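PDB 4ZU5: QdtA from Thermoanaerobacterium thermosaccharolyticum, which belongs to the WxcM-like family of the cupin clan, forming a beta-rich two-chain assembly modelled here with thymidine. Local coordinates for residues 12-16 / 17-21. Numbering follows the deposited sequence.
Sequences DIADK and YGHLT
D12 and H19 meet through a carboxylate-imidazole hydrogen bond: H19 ND1 donates to D12 OD1 at 2.9 Å, using the oxygen's syn lone pair. The acceptor lies 16° out of the ring plane, and a second, weak bond reaches D12 OD2; the pair probably limits rotation of the imidazole. D12 OD1 also accepts from a water that donates to T21 OG1; that hydroxyl is further bonded to the K11 carbonyl. A14 and H19 form a non-hydrogen-bonded antiparallel pair, and A14 CB lies 3.7 Å from the centroid of the H19 ring, offset toward the rim, a CH-pi contact. Flanking it, reciprocal backbone bonds link D15 with G18 and I13 with L20, the I13 side chain about 4 Å from a bound thymidine. This defines a beta hairpin with a two-residue loop, closed by a type I turn from D15 to G18. The ten residues centre about 24 Å from the chain's centre, and H19 to T21 pair antiparallel with a strand of the second subunit. At the turn, D15 CG sits between its backbone N and carbonyl carbon (chi1 56°), which lets OD1 accept a bent hydrogen bond (132° at the hydrogen) from Y17 N at 2.8 Å, from above the carboxylate plane. G18 has a positive phi, favouring glycine. K16 CG makes a CH-pi contact over the Y17 ring centre; bends at chi3 and chi4 carry NZ to 2.8 Å from Y17 OH.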
loop_
_atom_site.group_PDB
_atom_site.type_symbol
_atom_site.label_atom_id
_atom_site.label_comp_id
_atom_site.label_asym_id
_atom_site.label_seq_id
_atom_site.Cartn_x
_atom_site.Cartn_y
_atom_site.Cartn_z
ATOM N N ASP A 12 -8.653 -0.984 -12.181
ATOM C CA ASP A 12 -9.267 -1.990 -11.301
ATOM C C ASP A 12 -9.471 -3.272 -12.102
ATOM O O ASP A 12 -10.398 -3.347 -12.896
ATOM C CB ASP A 12 -10.620 -1.487 -10.814
ATOM C CG ASP A 12 -11.330 -2.492 -9.923
ATOM O OD1 ASP A 12 -10.709 -3.495 -9.537
ATOM O OD2 ASP A 12 -12.506 -2.263 -9.600
ATOM N N ILE A 13 -8.579 -4.239 -11.969
ATOM C CA ILE A 13 -8.710 -5.505 -12.660
ATOM C C ILE A 13 -9.667 -6.393 -11.871
ATOM O O ILE A 13 -9.345 -6.869 -10.783
ATOM C CB ILE A 13 -7.337 -6.129 -12.817
ATOM C CG1 ILE A 13 -6.504 -5.218 -13.723
ATOM C CG2 ILE A 13 -7.428 -7.564 -13.329
ATOM C CD1 ILE A 13 -5.087 -5.686 -13.896
ATOM N N ALA A 14 -10.885 -6.529 -12.379
ATOM C CA ALA A 14 -11.931 -7.272 -11.715
ATOM C C ALA A 14 -12.282 -8.494 -12.571
ATOM O O ALA A 14 -12.480 -8.442 -13.781
ATOM C CB ALA A 14 -13.131 -6.379 -11.491
ATOM N N ASP A 15 -12.213 -9.659 -11.967
ATOM C CA ASP A 15 -12.632 -10.851 -12.689
ATOM C C ASP A 15 -13.065 -11.818 -11.618
ATOM O O ASP A 15 -13.293 -11.426 -10.484
ATOM C CB ASP A 15 -11.498 -11.436 -13.535
ATOM C CG ASP A 15 -10.265 -11.748 -12.720
ATOM O OD1 ASP A 15 -10.316 -11.801 -11.471
ATOM O OD2 ASP A 15 -9.210 -11.899 -13.343
ATOM N N LYS A 16 -13.174 -13.099 -11.949
ATOM C CA LYS A 16 -13.710 -14.044 -10.961
ATOM C C LYS A 16 -12.748 -14.249 -9.795
ATOM O O LYS A 16 -13.136 -14.779 -8.747
ATOM C CB LYS A 16 -14.075 -15.396 -11.612
ATOM C CG LYS A 16 -12.935 -16.389 -11.810
ATOM C CD LYS A 16 -13.392 -17.514 -12.724
ATOM C CE LYS A 16 -12.298 -17.928 -13.686
ATOM N NZ LYS A 16 -11.304 -18.738 -12.936
ATOM N N TYR A 17 -11.484 -13.874 -10.001
ATOM C CA TYR A 17 -10.469 -13.976 -8.959
ATOM C C TYR A 17 -10.447 -12.821 -7.959
ATOM O O TYR A 17 -9.677 -12.881 -7.000
ATOM C CB TYR A 17 -9.083 -14.163 -9.581
ATOM C CG TYR A 17 -8.961 -15.447 -10.364
ATOM C CD1 TYR A 17 -8.889 -16.666 -9.706
ATOM C CD2 TYR A 17 -8.913 -15.438 -11.759
ATOM C CE1 TYR A 17 -8.761 -17.851 -10.404
ATOM C CE2 TYR A 17 -8.802 -16.618 -12.467
ATOM C CZ TYR A 17 -8.723 -17.817 -11.781
ATOM O OH TYR A 17 -8.584 -19.002 -12.452
ATOM N N GLY A 18 -11.280 -11.800 -8.180
ATOM C CA GLY A 18 -11.405 -10.661 -7.276
ATOM C C GLY A 18 -11.012 -9.361 -7.967
ATOM O O GLY A 18 -11.158 -9.229 -9.175
ATOM N N HIS A 19 -10.498 -8.405 -7.204
ATOM C CA HIS A 19 -10.062 -7.138 -7.750
ATOM C C HIS A 19 -8.598 -6.946 -7.432
ATOM O O HIS A 19 -8.207 -7.197 -6.296
ATOM C CB HIS A 19 -10.814 -6.027 -7.069
ATOM C CG HIS A 19 -12.255 -6.023 -7.406
ATOM N ND1 HIS A 19 -12.810 -5.062 -8.223
ATOM C CD2 HIS A 19 -13.223 -6.937 -7.171
ATOM C CE1 HIS A 19 -14.092 -5.331 -8.386
ATOM N NE2 HIS A 19 -14.362 -6.467 -7.772
ATOM N N LEU A 20 -7.870 -6.352 -8.380
ATOM C CA LEU A 20 -6.495 -5.958 -8.188
ATOM C C LEU A 20 -6.303 -4.581 -8.798
ATOM O O LEU A 20 -6.650 -4.339 -9.972
ATOM C CB LEU A 20 -5.546 -6.912 -8.889
ATOM C CG LEU A 20 -4.037 -6.797 -8.673
ATOM C CD1 LEU A 20 -3.327 -8.131 -8.794
ATOM C CD2 LEU A 20 -3.445 -5.836 -9.707
ATOM N N THR A 21 -5.631 -3.731 -8.031
ATOM C CA THR A 21 -5.218 -2.431 -8.541
ATOM C C THR A 21 -3.703 -2.279 -8.444
ATOM O O THR A 21 -3.159 -2.449 -7.359
ATOM C CB THR A 21 -5.893 -1.287 -7.785
ATOM O OG1 THR A 21 -7.237 -1.103 -8.273
ATOM C CG2 THR A 21 -5.092 0.033 -8.095
HETATM O O HOH W 1 -9.077 -2.809 -7.291
#